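Cell division protein FtsI/penicillin binding protein 2 (Legionella pneumophila subsp. pneumophila ATCC 43290, PDB 4ZTK) probably cross-links peptidoglycan as the D,D-transpeptidase of cell division, through a penicillin-binding transpeptidase domain of the beta-lactamase clan. Local coordinates at residues Ile189-Ala200 against Tyr266-Leu277. Sequence-based numbering, arbitrary orientation.
Sequences IESLIKSYAILA and YVPADNPRYVLL
With its CG anti to the backbone N (chi1 175°), Leu-277 places its CD2 methyl against helix 189-200, while Ile-193, whose CG1 is also anti to N (chi1 -164°), lies alongside Val-275, the two side chains running in opposite senses. CD2 of Leu-277 thus enters between Ile-189 and Leu-192, 3.8 Å from Leu-192 CD2 and 3.6 Å from the carbonyl O of Ile-189; the two leucine side chains are roughly perpendicular. Ile-193 CG1 lies 3.6 Å from Val-275 CG1, and its CD1 reaches the strand backbone, 3.5 Å from Val-275 O. The two methyls of Val-275 divide the helix surface: CG1 also meets Tyr-196 CB, and CG2 rests against Ala-197 CA and Ala-200 CB. At the helix end, Ala-200 CB makes a CH-pi contact over one face of the Tyr-266 ring, 4.0 Å from the ring centroid, and also touches the Pro-272 ring in the hairpin loop. A classic beta bulge, where Arg-273 and Tyr-274 both face Val-267, begins the return strand. The phenol oxygens bond beyond the interface, Tyr-196 OH to Thr-81 O, next to the probable SxxK serine Ser-80, and Tyr-266 OH to Asn-223 OD1. No hydrogen bond joins the two segments; their contact is made by buried apolar side chains and one CH-pi interaction, packing the helix on the central antiparallel sheet of the transpeptidase domain, with the tyrosine hydroxyls satisfied by neighbouring parts of the domain.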
loop_
_atom_site.group_PDB
_atom_site.type_symbol
_atom_site.label_atom_id
_atom_site.label_comp_id
_atom_site.label_asym_id
_atom_site.label_seq_id
_atom_site.Cartn_x
_atom_site.Cartn_y
_atom_site.Cartn_z
ATOM N N ILE A 189 3.267 2.170 -8.885
ATOM C CA ILE A 189 1.868 2.016 -8.504
ATOM C C ILE A 189 1.401 0.616 -8.893
ATOM O O ILE A 189 0.785 -0.088 -8.096
ATOM C CB ILE A 189 0.972 3.068 -9.192
ATOM C CG1 ILE A 189 1.327 4.471 -8.701
ATOM C CG2 ILE A 189 -0.489 2.778 -8.924
ATOM C CD1 ILE A 189 1.155 4.644 -7.207
ATOM N N GLU A 190 1.737 0.213 -10.115
ATOM C CA GLU A 190 1.366 -1.103 -10.634
ATOM C C GLU A 190 1.932 -2.274 -9.825
ATOM O O GLU A 190 1.217 -3.229 -9.525
ATOM C CB GLU A 190 1.786 -1.237 -12.101
ATOM C CG GLU A 190 1.339 -2.541 -12.755
ATOM C CD GLU A 190 1.627 -2.588 -14.250
ATOM O OE1 GLU A 190 0.823 -3.190 -14.995
ATOM O OE2 GLU A 190 2.658 -2.027 -14.680
ATOM N N SER A 191 3.214 -2.218 -9.481
ATOM C CA SER A 191 3.823 -3.347 -8.784
ATOM C C SER A 191 3.312 -3.421 -7.351
ATOM O O SER A 191 3.068 -4.506 -6.825
ATOM C CB SER A 191 5.354 -3.269 -8.818
ATOM O OG SER A 191 5.849 -2.311 -7.896
ATOM N N LEU A 192 3.124 -2.262 -6.726
ATOM C CA LEU A 192 2.681 -2.223 -5.337
ATOM C C LEU A 192 1.251 -2.744 -5.170
ATOM O O LEU A 192 0.973 -3.537 -4.267
ATOM C CB LEU A 192 2.820 -0.814 -4.751
ATOM C CG LEU A 192 2.504 -0.688 -3.254
ATOM C CD1 LEU A 192 3.359 -1.652 -2.413
ATOM C CD2 LEU A 192 2.679 0.753 -2.770
ATOM N N ILE A 193 0.347 -2.313 -6.045
ATOM C CA ILE A 193 -1.037 -2.757 -5.940
ATOM C C ILE A 193 -1.158 -4.245 -6.286
ATOM O O ILE A 193 -2.022 -4.951 -5.756
ATOM C CB ILE A 193 -2.010 -1.880 -6.783
ATOM C CG1 ILE A 193 -3.463 -2.121 -6.352
ATOM C CG2 ILE A 193 -1.826 -2.128 -8.278
ATOM C CD1 ILE A 193 -4.481 -1.215 -7.046
ATOM N N LYS A 194 -0.275 -4.730 -7.154
ATOM C CA LYS A 194 -0.280 -6.149 -7.491
ATOM C C LYS A 194 0.171 -6.992 -6.298
ATOM O O LYS A 194 -0.330 -8.097 -6.083
ATOM C CB LYS A 194 0.581 -6.431 -8.730
ATOM C CG LYS A 194 -0.101 -6.053 -10.047
ATOM C CD LYS A 194 0.806 -6.301 -11.245
ATOM C CE LYS A 194 0.114 -5.935 -12.553
ATOM N NZ LYS A 194 -0.961 -6.901 -12.928
ATOM N N SER A 195 1.106 -6.460 -5.517
ATOM C CA SER A 195 1.532 -7.128 -4.294
ATOM C C SER A 195 0.376 -7.210 -3.299
ATOM O O SER A 195 0.154 -8.250 -2.677
ATOM C CB SER A 195 2.731 -6.408 -3.675
ATOM O OG SER A 195 3.843 -6.471 -4.555
ATOM N N TYR A 196 -0.368 -6.119 -3.154
ATOM C CA TYR A 196 -1.542 -6.145 -2.290
ATOM C C TYR A 196 -2.638 -7.063 -2.843
ATOM O O TYR A 196 -3.398 -7.664 -2.083
ATOM C CB TYR A 196 -2.065 -4.730 -2.010
ATOM C CG TYR A 196 -1.404 -4.132 -0.794
ATOM C CD1 TYR A 196 -0.198 -3.459 -0.897
ATOM C CD2 TYR A 196 -1.965 -4.281 0.463
ATOM C CE1 TYR A 196 0.424 -2.931 0.223
ATOM C CE2 TYR A 196 -1.353 -3.763 1.585
ATOM C CZ TYR A 196 -0.157 -3.092 1.458
ATOM O OH TYR A 196 0.457 -2.574 2.571
ATOM N N ALA A 197 -2.693 -7.194 -4.164
ATOM C CA ALA A 197 -3.666 -8.086 -4.788
ATOM C C ALA A 197 -3.429 -9.530 -4.352
ATOM O O ALA A 197 -4.369 -10.314 -4.235
ATOM C CB ALA A 197 -3.620 -7.963 -6.303
ATOM N N ILE A 198 -2.173 -9.874 -4.090
ATOM C CA ILE A 198 -1.844 -11.214 -3.622
ATOM C C ILE A 198 -2.497 -11.490 -2.264
ATOM O O ILE A 198 -3.082 -12.553 -2.046
ATOM C CB ILE A 198 -0.322 -11.434 -3.551
ATOM C CG1 ILE A 198 0.280 -11.364 -4.959
ATOM C CG2 ILE A 198 -0.006 -12.777 -2.900
ATOM C CD1 ILE A 198 1.781 -11.575 -5.007
ATOM N N LEU A 199 -2.410 -10.520 -1.362
ATOM C CA LEU A 199 -3.038 -10.645 -0.052
ATOM C C LEU A 199 -4.553 -10.734 -0.183
ATOM O O LEU A 199 -5.200 -11.495 0.533
ATOM C CB LEU A 199 -2.664 -9.461 0.842
ATOM C CG LEU A 199 -1.175 -9.245 1.117
ATOM C CD1 LEU A 199 -0.975 -7.969 1.930
ATOM C CD2 LEU A 199 -0.569 -10.446 1.835
ATOM N N ALA A 200 -5.113 -9.956 -1.105
ATOM C CA ALA A 200 -6.547 -9.963 -1.339
ATOM C C ALA A 200 -6.986 -11.277 -1.976
ATOM O O ALA A 200 -8.144 -11.670 -1.866
ATOM C CB ALA A 200 -6.954 -8.780 -2.215
ATOM N N TYR A 266 -7.890 -3.349 0.415
ATOM C CA TYR A 266 -8.846 -4.091 -0.387
ATOM C C TYR A 266 -10.165 -4.249 0.362
ATOM O O TYR A 266 -10.205 -4.158 1.590
ATOM C CB TYR A 266 -8.265 -5.445 -0.812
ATOM C CG TYR A 266 -7.759 -6.294 0.336
ATOM C CD1 TYR A 266 -8.626 -7.097 1.062
ATOM C CD2 TYR A 266 -6.415 -6.302 0.683
ATOM C CE1 TYR A 266 -8.174 -7.882 2.107
ATOM C CE2 TYR A 266 -5.947 -7.089 1.724
ATOM C CZ TYR A 266 -6.835 -7.874 2.434
ATOM O OH TYR A 266 -6.389 -8.655 3.477
ATOM N N VAL A 267 -11.241 -4.484 -0.385
ATOM C CA VAL A 267 -12.587 -4.401 0.171
ATOM C C VAL A 267 -13.568 -5.213 -0.678
ATOM O O VAL A 267 -13.430 -5.257 -1.901
ATOM C CB VAL A 267 -13.045 -2.914 0.253
ATOM C CG1 VAL A 267 -13.179 -2.305 -1.136
ATOM C CG2 VAL A 267 -14.346 -2.772 1.013
ATOM N N PRO A 268 -14.527 -5.914 -0.036
ATOM C CA PRO A 268 -14.641 -6.177 1.405
ATOM C C PRO A 268 -13.523 -7.113 1.844
ATOM O O PRO A 268 -13.101 -7.939 1.046
ATOM C CB PRO A 268 -15.998 -6.889 1.530
ATOM C CG PRO A 268 -16.747 -6.539 0.276
ATOM C CD PRO A 268 -15.680 -6.448 -0.782
ATOM N N ALA A 269 -13.046 -6.986 3.077
ATOM C CA ALA A 269 -11.896 -7.773 3.519
ATOM C C ALA A 269 -12.162 -9.277 3.478
ATOM O O ALA A 269 -11.284 -10.057 3.109
ATOM C CB ALA A 269 -11.461 -7.347 4.907
ATOM N N ASP A 270 -13.379 -9.669 3.843
ATOM C CA ASP A 270 -13.749 -11.080 3.957
ATOM C C ASP A 270 -13.863 -11.785 2.607
ATOM O O ASP A 270 -13.721 -13.006 2.524
ATOM C CB ASP A 270 -15.055 -11.229 4.744
ATOM C CG ASP A 270 -16.167 -10.341 4.208
ATOM O OD1 ASP A 270 -17.324 -10.807 4.146
ATOM O OD2 ASP A 270 -15.883 -9.177 3.854
ATOM N N ASN A 271 -14.128 -11.017 1.556
ATOM C CA ASN A 271 -14.195 -11.558 0.203
ATOM C C ASN A 271 -13.999 -10.441 -0.809
ATOM O O ASN A 271 -14.960 -9.964 -1.405
ATOM C CB ASN A 271 -15.530 -12.265 -0.030
ATOM C CG ASN A 271 -15.499 -13.182 -1.230
ATOM O OD1 ASN A 271 -15.009 -12.811 -2.296
ATOM N ND2 ASN A 271 -16.010 -14.397 -1.059
ATOM N N PRO A 272 -12.738 -10.029 -1.004
ATOM C CA PRO A 272 -12.359 -8.811 -1.727
ATOM C C PRO A 272 -12.981 -8.695 -3.104
ATOM O O PRO A 272 -13.048 -9.669 -3.843
ATOM C CB PRO A 272 -10.838 -8.938 -1.833
ATOM C CG PRO A 272 -10.465 -9.728 -0.630
ATOM C CD PRO A 272 -11.555 -10.750 -0.505
ATOM N N ARG A 273 -13.432 -7.493 -3.430
ATOM C CA ARG A 273 -13.960 -7.203 -4.751
ATOM C C ARG A 273 -13.007 -6.260 -5.474
ATOM O O ARG A 273 -12.871 -6.321 -6.697
ATOM C CB ARG A 273 -15.351 -6.577 -4.635
ATOM C CG ARG A 273 -16.112 -6.488 -5.945
ATOM C CD ARG A 273 -17.437 -7.228 -5.852
ATOM N NE ARG A 273 -18.228 -6.796 -4.704
ATOM C CZ ARG A 273 -19.111 -5.802 -4.735
ATOM N NH1 ARG A 273 -19.789 -5.480 -3.642
ATOM N NH2 ARG A 273 -19.314 -5.129 -5.859
ATOM N N TYR A 274 -12.343 -5.391 -4.715
ATOM C CA TYR A 274 -11.437 -4.410 -5.297
ATOM C C TYR A 274 -10.172 -4.263 -4.467
ATOM O O TYR A 274 -10.213 -4.314 -3.243
ATOM C CB TYR A 274 -12.117 -3.042 -5.421
ATOM C CG TYR A 274 -13.430 -3.070 -6.164
ATOM C CD1 TYR A 274 -13.465 -3.175 -7.544
ATOM C CD2 TYR A 274 -14.636 -2.990 -5.481
ATOM C CE1 TYR A 274 -14.670 -3.204 -8.231
ATOM C CE2 TYR A 274 -15.841 -3.016 -6.154
ATOM C CZ TYR A 274 -15.853 -3.123 -7.530
ATOM O OH TYR A 274 -17.054 -3.153 -8.203
ATOM N N VAL A 275 -9.049 -4.080 -5.147
ATOM C CA VAL A 275 -7.819 -3.682 -4.490
ATOM C C VAL A 275 -7.608 -2.227 -4.863
ATOM O O VAL A 275 -7.772 -1.855 -6.027
ATOM C CB VAL A 275 -6.616 -4.513 -4.972
ATOM C CG1 VAL A 275 -5.397 -4.229 -4.101
ATOM C CG2 VAL A 275 -6.953 -6.001 -4.970
ATOM N N LEU A 276 -7.265 -1.398 -3.883
ATOM C CA LEU A 276 -7.091 0.027 -4.140
ATOM C C LEU A 276 -5.774 0.526 -3.578
ATOM O O LEU A 276 -5.329 0.075 -2.524
ATOM C CB LEU A 276 -8.225 0.847 -3.516
ATOM C CG LEU A 276 -9.683 0.515 -3.826
ATOM C CD1 LEU A 276 -10.182 -0.641 -2.971
ATOM C CD2 LEU A 276 -10.534 1.745 -3.605
ATOM N N LEU A 277 -5.173 1.473 -4.288
ATOM C CA LEU A 277 -3.967 2.153 -3.842
ATOM C C LEU A 277 -4.136 3.637 -4.123
ATOM O O LEU A 277 -4.469 4.036 -5.247
ATOM C CB LEU A 277 -2.738 1.608 -4.571
ATOM C CG LEU A 277 -1.402 2.311 -4.298
ATOM C CD1 LEU A 277 -1.096 2.357 -2.805
ATOM C CD2 LEU A 277 -0.262 1.623 -5.051
#